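NTP_transf_2 domain-containing protein (Capnocytophaga granulosa, PDB 6WT9) makes the second messenger 3',3'-c-di-GMP from two molecules of GTP as the nucleotide synthase of a bacterial CBASS antiphage defence system. Local coordinates at residues D169-K177 and I214-E223; V52-R61 and M87-I98. All coordinates share one frame; numbering follows the deposited sequence.

Contact 1. Residues D169-K177 and I214-E223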
loop_
_atom_site.group_PDB
_atom_site.type_symbol
_atom_site.label_atom_id
_atom_site.label_comp_id
_atom_site.label_asym_id
_atom_site.label_seq_id
_atom_site.Cartn_x
_atom_site.Cartn_y
_atom_site.Cartn_z
ATOM N N ASP A 169 12.359 -17.352 -4.427
ATOM C CA ASP A 169 12.069 -17.156 -5.843
ATOM C C ASP A 169 13.043 -16.124 -6.405
ATOM O O ASP A 169 12.955 -14.936 -6.078
ATOM C CB ASP A 169 10.618 -16.713 -6.032
ATOM C CG ASP A 169 10.155 -16.797 -7.477
ATOM O OD1 ASP A 169 10.955 -16.506 -8.388
ATOM O OD2 ASP A 169 8.979 -17.153 -7.702
ATOM N N ILE A 170 13.962 -16.575 -7.255
ATOM C CA ILE A 170 14.918 -15.694 -7.914
ATOM C C ILE A 170 14.585 -15.521 -9.398
ATOM O O ILE A 170 15.443 -15.120 -10.182
ATOM C CB ILE A 170 16.362 -16.189 -7.728
ATOM C CG1 ILE A 170 16.576 -17.517 -8.460
ATOM C CG2 ILE A 170 16.692 -16.340 -6.251
ATOM C CD1 ILE A 170 18.029 -17.944 -8.533
ATOM N N THR A 171 13.342 -15.807 -9.792
ATOM C CA THR A 171 12.987 -15.795 -11.208
ATOM C C THR A 171 12.797 -14.379 -11.740
ATOM O O THR A 171 13.238 -14.071 -12.852
ATOM C CB THR A 171 11.721 -16.624 -11.434
ATOM O OG1 THR A 171 11.990 -17.999 -11.132
ATOM C CG2 THR A 171 11.244 -16.508 -12.876
ATOM N N HIS A 172 12.154 -13.508 -10.972
ATOM C CA HIS A 172 11.880 -12.165 -11.468
ATOM C C HIS A 172 13.151 -11.319 -11.421
ATOM O O HIS A 172 13.842 -11.312 -10.398
ATOM C CB HIS A 172 10.778 -11.497 -10.654
ATOM C CG HIS A 172 10.206 -10.278 -11.305
ATOM N ND1 HIS A 172 10.634 -9.002 -11.009
ATOM C CD2 HIS A 172 9.246 -10.141 -12.251
ATOM C CE1 HIS A 172 9.957 -8.133 -11.737
ATOM N NE2 HIS A 172 9.109 -8.798 -12.500
ATOM N N PRO A 173 13.480 -10.599 -12.493
ATOM C CA PRO A 173 14.753 -9.864 -12.542
ATOM C C PRO A 173 14.771 -8.560 -11.759
ATOM O O PRO A 173 15.805 -7.883 -11.752
ATOM C CB PRO A 173 14.925 -9.596 -14.045
ATOM C CG PRO A 173 13.533 -9.505 -14.559
ATOM C CD PRO A 173 12.734 -10.501 -13.760
ATOM N N LYS A 174 13.675 -8.175 -11.104
ATOM C CA LYS A 174 13.656 -6.950 -10.318
ATOM C C LYS A 174 13.543 -7.187 -8.819
ATOM O O LYS A 174 13.748 -6.243 -8.048
ATOM C CB LYS A 174 12.505 -6.036 -10.766
ATOM C CG LYS A 174 12.768 -5.269 -12.054
ATOM C CD LYS A 174 11.712 -4.194 -12.268
ATOM C CE LYS A 174 10.854 -4.476 -13.493
ATOM N NZ LYS A 174 11.602 -4.267 -14.764
ATOM N N ALA A 175 13.231 -8.405 -8.382
ATOM C CA ALA A 175 13.040 -8.645 -6.960
ATOM C C ALA A 175 13.244 -10.119 -6.649
ATOM O O ALA A 175 12.957 -10.990 -7.475
ATOM C CB ALA A 175 11.648 -8.199 -6.499
ATOM N N ILE A 176 13.744 -10.380 -5.444
ATOM C CA ILE A 176 13.821 -11.721 -4.878
ATOM C C ILE A 176 12.702 -11.857 -3.859
ATOM O O ILE A 176 12.508 -10.971 -3.020
ATOM C CB ILE A 176 15.191 -11.974 -4.222
ATOM C CG1 ILE A 176 16.325 -11.678 -5.203
ATOM C CG2 ILE A 176 15.284 -13.407 -3.712
ATOM C CD1 ILE A 176 17.706 -11.839 -4.597
ATOM N N LYS A 177 11.962 -12.961 -3.926
ATOM C CA LYS A 177 10.847 -13.210 -3.021
ATOM C C LYS A 177 11.168 -14.425 -2.166
ATOM O O LYS A 177 11.455 -15.503 -2.698
ATOM C CB LYS A 177 9.542 -13.423 -3.792
ATOM C CG LYS A 177 8.316 -13.543 -2.899
ATOM C CD LYS A 177 7.033 -13.599 -3.710
ATOM C CE LYS A 177 5.810 -13.472 -2.814
ATOM N NZ LYS A 177 5.785 -12.169 -2.089
ATOM N N ILE A 214 15.942 1.285 -9.609
ATOM C CA ILE A 214 15.858 -0.151 -9.378
ATOM C C ILE A 214 16.764 -0.878 -10.360
ATOM O O ILE A 214 16.793 -0.561 -11.554
ATOM C CB ILE A 214 14.401 -0.628 -9.509
ATOM C CG1 ILE A 214 13.488 0.200 -8.601
ATOM C CG2 ILE A 214 14.290 -2.114 -9.190
ATOM C CD1 ILE A 214 13.867 0.148 -7.140
ATOM N N TYR A 215 17.509 -1.860 -9.860
ATOM C CA TYR A 215 18.358 -2.666 -10.722
ATOM C C TYR A 215 17.517 -3.691 -11.473
ATOM O O TYR A 215 16.675 -4.373 -10.880
ATOM C CB TYR A 215 19.445 -3.370 -9.915
ATOM C CG TYR A 215 20.248 -4.344 -10.744
ATOM C CD1 TYR A 215 21.085 -3.894 -11.755
ATOM C CD2 TYR A 215 20.163 -5.713 -10.521
ATOM C CE1 TYR A 215 21.820 -4.780 -12.522
ATOM C CE2 TYR A 215 20.895 -6.606 -11.281
ATOM C CZ TYR A 215 21.722 -6.133 -12.280
ATOM O OH TYR A 215 22.454 -7.013 -13.043
ATOM N N ASN A 216 17.752 -3.799 -12.776
ATOM C CA ASN A 216 17.038 -4.730 -13.641
ATOM C C ASN A 216 18.018 -5.817 -14.069
ATOM O O ASN A 216 18.897 -5.574 -14.902
ATOM C CB ASN A 216 16.446 -4.004 -14.845
ATOM C CG ASN A 216 15.442 -4.848 -15.602
ATOM O OD1 ASN A 216 15.641 -6.045 -15.803
ATOM N ND2 ASN A 216 14.348 -4.223 -16.025
ATOM N N LYS A 217 17.862 -7.013 -13.495
ATOM C CA LYS A 217 18.751 -8.121 -13.829
ATOM C C LYS A 217 18.635 -8.513 -15.295
ATOM O O LYS A 217 19.621 -8.941 -15.905
ATOM C CB LYS A 217 18.439 -9.317 -12.926
ATOM C CG LYS A 217 19.312 -10.542 -13.140
ATOM C CD LYS A 217 18.846 -11.683 -12.246
ATOM C CE LYS A 217 19.711 -12.918 -12.410
ATOM N NZ LYS A 217 19.252 -14.029 -11.530
ATOM N N ARG A 218 17.445 -8.358 -15.880
ATOM C CA ARG A 218 17.228 -8.789 -17.256
ATOM C C ARG A 218 17.991 -7.914 -18.245
ATOM O O ARG A 218 18.595 -8.426 -19.195
ATOM C CB ARG A 218 15.730 -8.787 -17.564
ATOM C CG ARG A 218 15.374 -8.800 -19.037
ATOM C CD ARG A 218 14.823 -7.452 -19.460
ATOM N NE ARG A 218 13.971 -6.870 -18.425
ATOM C CZ ARG A 218 12.685 -7.160 -18.262
ATOM N NH1 ARG A 218 12.092 -8.028 -19.068
ATOM N NH2 ARG A 218 11.992 -6.580 -17.291
ATOM N N SER A 219 17.979 -6.599 -18.040
ATOM C CA SER A 219 18.662 -5.678 -18.936
ATOM C C SER A 219 20.031 -5.246 -18.428
ATOM O O SER A 219 20.746 -4.545 -19.152
ATOM C CB SER A 219 17.798 -4.433 -19.177
ATOM O OG SER A 219 17.598 -3.712 -17.974
ATOM N N ASN A 220 20.410 -5.640 -17.212
ATOM C CA ASN A 220 21.665 -5.236 -16.579
ATOM C C ASN A 220 21.782 -3.717 -16.449
ATOM O O ASN A 220 22.879 -3.184 -16.257
ATOM C CB ASN A 220 22.878 -5.804 -17.331
ATOM C CG ASN A 220 24.159 -5.729 -16.520
ATOM O OD1 ASN A 220 24.134 -5.795 -15.291
ATOM N ND2 ASN A 220 25.284 -5.576 -17.206
ATOM N N THR A 221 20.667 -3.004 -16.549
ATOM C CA THR A 221 20.632 -1.557 -16.412
ATOM C C THR A 221 19.931 -1.184 -15.111
ATOM O O THR A 221 19.534 -2.041 -14.317
ATOM C CB THR A 221 19.934 -0.912 -17.613
ATOM O OG1 THR A 221 18.557 -1.313 -17.643
ATOM C CG2 THR A 221 20.607 -1.327 -18.912
ATOM N N ILE A 222 19.783 0.120 -14.898
ATOM C CA ILE A 222 19.088 0.666 -13.739
ATOM C C ILE A 222 17.774 1.267 -14.216
ATOM O O ILE A 222 17.745 1.998 -15.213
ATOM C CB ILE A 222 19.953 1.705 -13.004
ATOM C CG1 ILE A 222 20.617 2.661 -13.997
ATOM C CG2 ILE A 222 21.016 1.014 -12.172
ATOM C CD1 ILE A 222 19.941 4.010 -14.105
ATOM N N GLU A 223 16.687 0.941 -13.519
ATOM C CA GLU A 223 15.383 1.467 -13.889
ATOM C C GLU A 223 15.318 2.968 -13.609
ATOM O O GLU A 223 16.168 3.541 -12.923
ATOM C CB GLU A 223 14.272 0.732 -13.137
ATOM C CG GLU A 223 14.164 -0.759 -13.451
ATOM C CD GLU A 223 13.531 -1.045 -14.804
ATOM O OE1 GLU A 223 14.095 -0.629 -15.838
ATOM O OE2 GLU A 223 12.461 -1.689 -14.831
#
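Two bends carry the Lys174 ammonium to the carboxylate of Glu223: the chain leaves with CG anti to the carbonyl carbon, then kinks at chi3 (-114°) and again at chi4. Lys174 NZ ends 2.7 Å from Glu223 OE2 in a salt bridge, the nitrogen standing above the carboxylate plane, 40° out of it; Glu223 is poorly ordered, so this end is less certain than the rest. Lys174 NZ also sits 3.4 Å from Arg218 NH2, at the edge of the guanidinium. Glu223 probably offsets this meeting of like charges.

Over one face of that guanidinium lies Pro173 CG, and the proline ring packs further back on the turn, with Pro173 CB 3.7 Å from Arg218 CB. The backbone link between the segments runs from Lys217 N to Pro173 O, 2.8 Å and nearly straight at 164°. Two antiparallel hairpins meet here. The loop between strands 167-169 and 176-180 abuts the turn between strands 212-216 and 221-226, and both hairpins bond to strand 185-194, Ile176 with Ile189 and Tyr215 with Ile191.

Asn216 organises the turn as an Asx motif. Asn216 OD1 accepts from Arg218 NE at 3.2 Å and from Ser219 N at 3.3 Å, both arriving from one face of the amide; the bond from Arg218 NE, though bent, is consistent with restraining the arginine beside Pro173. The Lys217 side chain runs fully extended past the loop, its CB resting against Pro173, to a salt bridge with Glu158 on helix 147-164.

Contact 2. Residues V52-R61 and M87-I98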
loop_
_atom_site.group_PDB
_atom_site.type_symbol
_atom_site.label_atom_id
_atom_site.label_comp_id
_atom_site.label_asym_id
_atom_site.label_seq_id
_atom_site.Cartn_x
_atom_site.Cartn_y
_atom_site.Cartn_z
ATOM N N VAL A 52 -5.034 -2.457 9.944
ATOM C CA VAL A 52 -4.641 -3.792 10.373
ATOM C C VAL A 52 -3.988 -3.688 11.742
ATOM O O VAL A 52 -3.211 -2.762 12.012
ATOM C CB VAL A 52 -3.696 -4.438 9.343
ATOM C CG1 VAL A 52 -3.094 -5.726 9.888
ATOM C CG2 VAL A 52 -4.432 -4.709 8.041
ATOM N N SER A 53 -4.329 -4.620 12.626
ATOM C CA SER A 53 -3.797 -4.586 13.980
ATOM C C SER A 53 -2.271 -4.649 13.949
ATOM O O SER A 53 -1.695 -5.366 13.122
ATOM C CB SER A 53 -4.352 -5.748 14.804
ATOM O OG SER A 53 -3.649 -5.892 16.026
ATOM N N PRO A 54 -1.586 -3.909 14.823
ATOM C CA PRO A 54 -0.116 -3.986 14.853
ATOM C C PRO A 54 0.410 -5.366 15.198
ATOM O O PRO A 54 1.595 -5.637 14.962
ATOM C CB PRO A 54 0.272 -2.953 15.921
ATOM C CG PRO A 54 -0.956 -2.783 16.757
ATOM C CD PRO A 54 -2.114 -2.965 15.823
ATOM N N GLU A 55 -0.431 -6.246 15.749
ATOM C CA GLU A 55 -0.028 -7.633 15.968
ATOM C C GLU A 55 0.455 -8.275 14.674
ATOM O O GLU A 55 1.480 -8.967 14.657
ATOM C CB GLU A 55 -1.199 -8.424 16.553
ATOM C CG GLU A 55 -0.880 -9.871 16.887
ATOM C CD GLU A 55 -0.396 -10.050 18.312
ATOM O OE1 GLU A 55 -0.062 -9.036 18.961
ATOM O OE2 GLU A 55 -0.357 -11.206 18.785
ATOM N N TYR A 56 -0.268 -8.049 13.574
ATOM C CA TYR A 56 0.155 -8.560 12.275
ATOM C C TYR A 56 1.267 -7.713 11.671
ATOM O O TYR A 56 2.221 -8.252 11.101
ATOM C CB TYR A 56 -1.032 -8.614 11.315
ATOM C CG TYR A 56 -2.088 -9.623 11.691
ATOM C CD1 TYR A 56 -1.908 -10.971 11.419
ATOM C CD2 TYR A 56 -3.268 -9.228 12.304
ATOM C CE1 TYR A 56 -2.870 -11.901 11.757
ATOM C CE2 TYR A 56 -4.238 -10.152 12.644
ATOM C CZ TYR A 56 -4.031 -11.487 12.368
ATOM O OH TYR A 56 -4.990 -12.414 12.703
ATOM N N THR A 57 1.154 -6.386 11.782
ATOM C CA THR A 57 2.112 -5.503 11.125
ATOM C C THR A 57 3.512 -5.666 11.706
ATOM O O THR A 57 4.504 -5.635 10.968
ATOM C CB THR A 57 1.647 -4.051 11.238
ATOM O OG1 THR A 57 0.311 -3.939 10.734
ATOM C CG2 THR A 57 2.559 -3.129 10.436
ATOM N N ASN A 58 3.613 -5.852 13.025
ATOM C CA ASN A 58 4.927 -6.007 13.643
ATOM C C ASN A 58 5.615 -7.282 13.173
ATOM O O ASN A 58 6.841 -7.306 13.016
ATOM C CB ASN A 58 4.803 -5.999 15.166
ATOM C CG ASN A 58 4.360 -4.656 15.704
ATOM O OD1 ASN A 58 4.472 -3.638 15.024
ATOM N ND2 ASN A 58 3.856 -4.647 16.935
ATOM N N LYS A 59 4.848 -8.351 12.945
ATOM C CA LYS A 59 5.447 -9.589 12.461
ATOM C C LYS A 59 5.861 -9.476 10.998
ATOM O O LYS A 59 6.864 -10.073 10.591
ATOM C CB LYS A 59 4.483 -10.758 12.659
ATOM C CG LYS A 59 4.035 -10.937 14.101
ATOM C CD LYS A 59 3.191 -12.188 14.285
ATOM C CE LYS A 59 4.031 -13.451 14.173
ATOM N NZ LYS A 59 3.246 -14.670 14.521
ATOM N N SER A 60 5.110 -8.719 10.197
ATOM C CA SER A 60 5.527 -8.478 8.820
ATOM C C SER A 60 6.805 -7.653 8.777
ATOM O O SER A 60 7.696 -7.919 7.961
ATOM C CB SER A 60 4.408 -7.783 8.045
ATOM O OG SER A 60 3.250 -8.596 7.982
ATOM N N ARG A 61 6.915 -6.651 9.651
ATOM C CA ARG A 61 8.149 -5.880 9.737
ATOM C C ARG A 61 9.284 -6.714 10.317
ATOM O O ARG A 61 10.450 -6.502 9.967
ATOM C CB ARG A 61 7.925 -4.624 10.578
ATOM C CG ARG A 61 8.677 -3.403 10.076
ATOM C CD ARG A 61 8.483 -2.201 10.989
ATOM N NE ARG A 61 9.083 -0.992 10.429
ATOM C CZ ARG A 61 10.382 -0.708 10.480
ATOM N NH1 ARG A 61 11.228 -1.547 11.062
ATOM N NH2 ARG A 61 10.837 0.416 9.942
HETATM N N MSE A 87 4.569 0.282 5.474
HETATM C CA MSE A 87 5.277 1.469 5.942
HETATM C C MSE A 87 4.371 2.697 6.073
HETATM O O MSE A 87 4.718 3.656 6.761
HETATM C CB MSE A 87 6.446 1.780 5.008
HETATM C CG MSE A 87 7.476 0.667 4.946
HETATM SE SE MSE A 87 8.023 0.107 6.733
HETATM C CE MSE A 87 8.771 1.797 7.351
ATOM N N THR A 88 3.216 2.670 5.409
ATOM C CA THR A 88 2.198 3.697 5.588
ATOM C C THR A 88 0.971 3.183 6.327
ATOM O O THR A 88 -0.001 3.931 6.474
ATOM C CB THR A 88 1.769 4.283 4.236
ATOM O OG1 THR A 88 1.463 3.221 3.322
ATOM C CG2 THR A 88 2.870 5.155 3.653
ATOM N N ASN A 89 0.987 1.932 6.785
ATOM C CA ASN A 89 -0.141 1.338 7.504
ATOM C C ASN A 89 -1.433 1.463 6.697
ATOM O O ASN A 89 -2.522 1.662 7.241
ATOM C CB ASN A 89 -0.290 1.958 8.896
ATOM C CG ASN A 89 -1.182 1.139 9.810
ATOM O OD1 ASN A 89 -1.329 -0.071 9.633
ATOM N ND2 ASN A 89 -1.787 1.797 10.792
ATOM N N THR A 90 -1.306 1.357 5.375
ATOM C CA THR A 90 -2.448 1.359 4.470
ATOM C C THR A 90 -2.725 -0.022 3.894
ATOM O O THR A 90 -3.587 -0.158 3.020
ATOM C CB THR A 90 -2.235 2.363 3.336
ATOM O OG1 THR A 90 -1.008 2.067 2.659
ATOM C CG2 THR A 90 -2.182 3.785 3.881
ATOM N N HIS A 91 -2.008 -1.043 4.353
ATOM C CA HIS A 91 -2.292 -2.403 3.932
ATOM C C HIS A 91 -3.616 -2.869 4.524
ATOM O O HIS A 91 -4.036 -2.420 5.596
ATOM C CB HIS A 91 -1.155 -3.346 4.343
ATOM C CG HIS A 91 -0.858 -3.349 5.813
ATOM N ND1 HIS A 91 -0.457 -2.221 6.496
ATOM C CD2 HIS A 91 -0.881 -4.351 6.723
ATOM C CE1 HIS A 91 -0.259 -2.525 7.767
ATOM N NE2 HIS A 91 -0.506 -3.812 7.930
ATOM N N ILE A 92 -4.283 -3.766 3.803
ATOM C CA ILE A 92 -5.604 -4.252 4.193
ATOM C C ILE A 92 -5.606 -5.724 4.570
ATOM O O ILE A 92 -6.638 -6.218 5.051
ATOM C CB ILE A 92 -6.649 -3.994 3.087
ATOM C CG1 ILE A 92 -6.230 -4.678 1.786
ATOM C CG2 ILE A 92 -6.837 -2.502 2.866
ATOM C CD1 ILE A 92 -7.230 -4.518 0.666
ATOM N N LYS A 93 -4.506 -6.442 4.365
ATOM C CA LYS A 93 -4.417 -7.853 4.710
ATOM C C LYS A 93 -3.538 -8.035 5.938
ATOM O O LYS A 93 -2.482 -7.405 6.058
ATOM C CB LYS A 93 -3.851 -8.676 3.552
ATOM C CG LYS A 93 -4.575 -8.491 2.229
ATOM C CD LYS A 93 -4.204 -9.596 1.252
ATOM C CE LYS A 93 -2.701 -9.817 1.209
ATOM N NZ LYS A 93 -2.332 -10.998 0.379
ATOM N N GLY A 94 -3.980 -8.901 6.852
ATOM C CA GLY A 94 -3.156 -9.222 8.006
ATOM C C GLY A 94 -1.847 -9.879 7.614
ATOM O O GLY A 94 -0.808 -9.635 8.232
ATOM N N TYR A 95 -1.878 -10.715 6.581
ATOM C CA TYR A 95 -0.673 -11.359 6.057
ATOM C C TYR A 95 -0.014 -10.498 4.987
ATOM O O TYR A 95 0.337 -10.964 3.904
ATOM C CB TYR A 95 -1.014 -12.742 5.517
ATOM C CG TYR A 95 -1.342 -13.756 6.589
ATOM C CD1 TYR A 95 -0.840 -13.617 7.877
ATOM C CD2 TYR A 95 -2.152 -14.849 6.313
ATOM C CE1 TYR A 95 -1.137 -14.541 8.861
ATOM C CE2 TYR A 95 -2.453 -15.780 7.289
ATOM C CZ TYR A 95 -1.944 -15.621 8.562
ATOM O OH TYR A 95 -2.241 -16.543 9.537
ATOM N N SER A 96 0.150 -9.215 5.295
ATOM C CA SER A 96 0.748 -8.285 4.351
ATOM C C SER A 96 2.246 -8.536 4.241
ATOM O O SER A 96 2.949 -8.632 5.252
ATOM C CB SER A 96 0.484 -6.846 4.789
ATOM O OG SER A 96 1.066 -5.921 3.888
ATOM N N ASP A 97 2.735 -8.649 3.011
ATOM C CA ASP A 97 4.165 -8.776 2.794
ATOM C C ASP A 97 4.829 -7.407 2.919
ATOM O O ASP A 97 4.174 -6.378 3.112
ATOM C CB ASP A 97 4.448 -9.413 1.436
ATOM C CG ASP A 97 3.712 -8.727 0.303
ATOM O OD1 ASP A 97 4.018 -7.551 0.013
ATOM O OD2 ASP A 97 2.827 -9.369 -0.301
ATOM N N ILE A 98 6.154 -7.394 2.814
ATOM C CA ILE A 98 6.934 -6.170 2.927
ATOM C C ILE A 98 8.071 -6.239 1.919
ATOM O O ILE A 98 8.552 -7.321 1.569
ATOM C CB ILE A 98 7.463 -5.963 4.367
ATOM C CG1 ILE A 98 8.031 -4.555 4.548
ATOM C CG2 ILE A 98 8.505 -7.017 4.716
ATOM C CD1 ILE A 98 8.283 -4.187 5.995
HETATM O O HOH W 1 -3.544 -1.132 7.801
HETATM O O HOH W 2 -0.922 -1.585 11.660
HETATM O O HOH W 3 0.846 -7.084 8.292
#
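With CG between the backbone N and the carbonyl carbon (chi1 57°), His91 directs NE2 at Thr57 OG1, 2.9 Å away and in the ring plane, and donates to this hydroxyl of helix 54-71. The Val52 side chain crosses that of His91 at about a right angle, with Val52 CB 3.5 Å from His91 NE2 and CG2 against His91 O. One helical turn beyond Thr57, Ser60 OG donates to Ser96 O at 2.7 Å, in the carbonyl plane. Gly94 CA lies over a face of Tyr56, a CH-pi contact 4.2 Å from the ring centroid, and Tyr56 OH is anchored beyond by Asn18 and Glu20. Toward the far end, Met87 CE, of a selenomethionine, lies 3.6 Å from Arg61 NH2, at the guanidinium edge.

Waters form the next shell. Water 2 joins Val52 O, Thr57 OG1 and Asn89 OD1, while water 3 spans Ser60 OG and Gly94 O. Asn89 itself ends helix 85-88 in a Schellman motif, and Arg251 holds its carbonyl.

This loop connects the Gly-Ser signature after strand 78-83 with the Asp-Ile-Asp signature at strand 98-104, hallmarks of the nucleotidyltransferase fold; in relatives those aspartates bind magnesium. The bonding at Thr57 is consistent with a hydrogen on His91 NE2 and with the threonine hydroxyl proton directed to water 2.

Overall arrangement
Contact 2 closes before contact 1 opens, so the two follow in series along the chain. Their centres lie about 25 Å apart, yet their nearest atoms come within about 4 Å, without touching. Strand 185-194 links them: Ile98, at the end of contact 2, pairs with Asp188, whereas Ile176 and Tyr215 of contact 1 pair with Ile189 and Ile191. The centre of contact 2 lies about 10 Å from that of the chain, where helix 54-71 packs on the signature loop of the nucleotidyltransferase core; the centre of contact 1, about 21 Å out, joins two hairpins at the periphery of the same mixed sheet. One sheet thus connects the nucleotidyltransferase signature region to its outer hairpins.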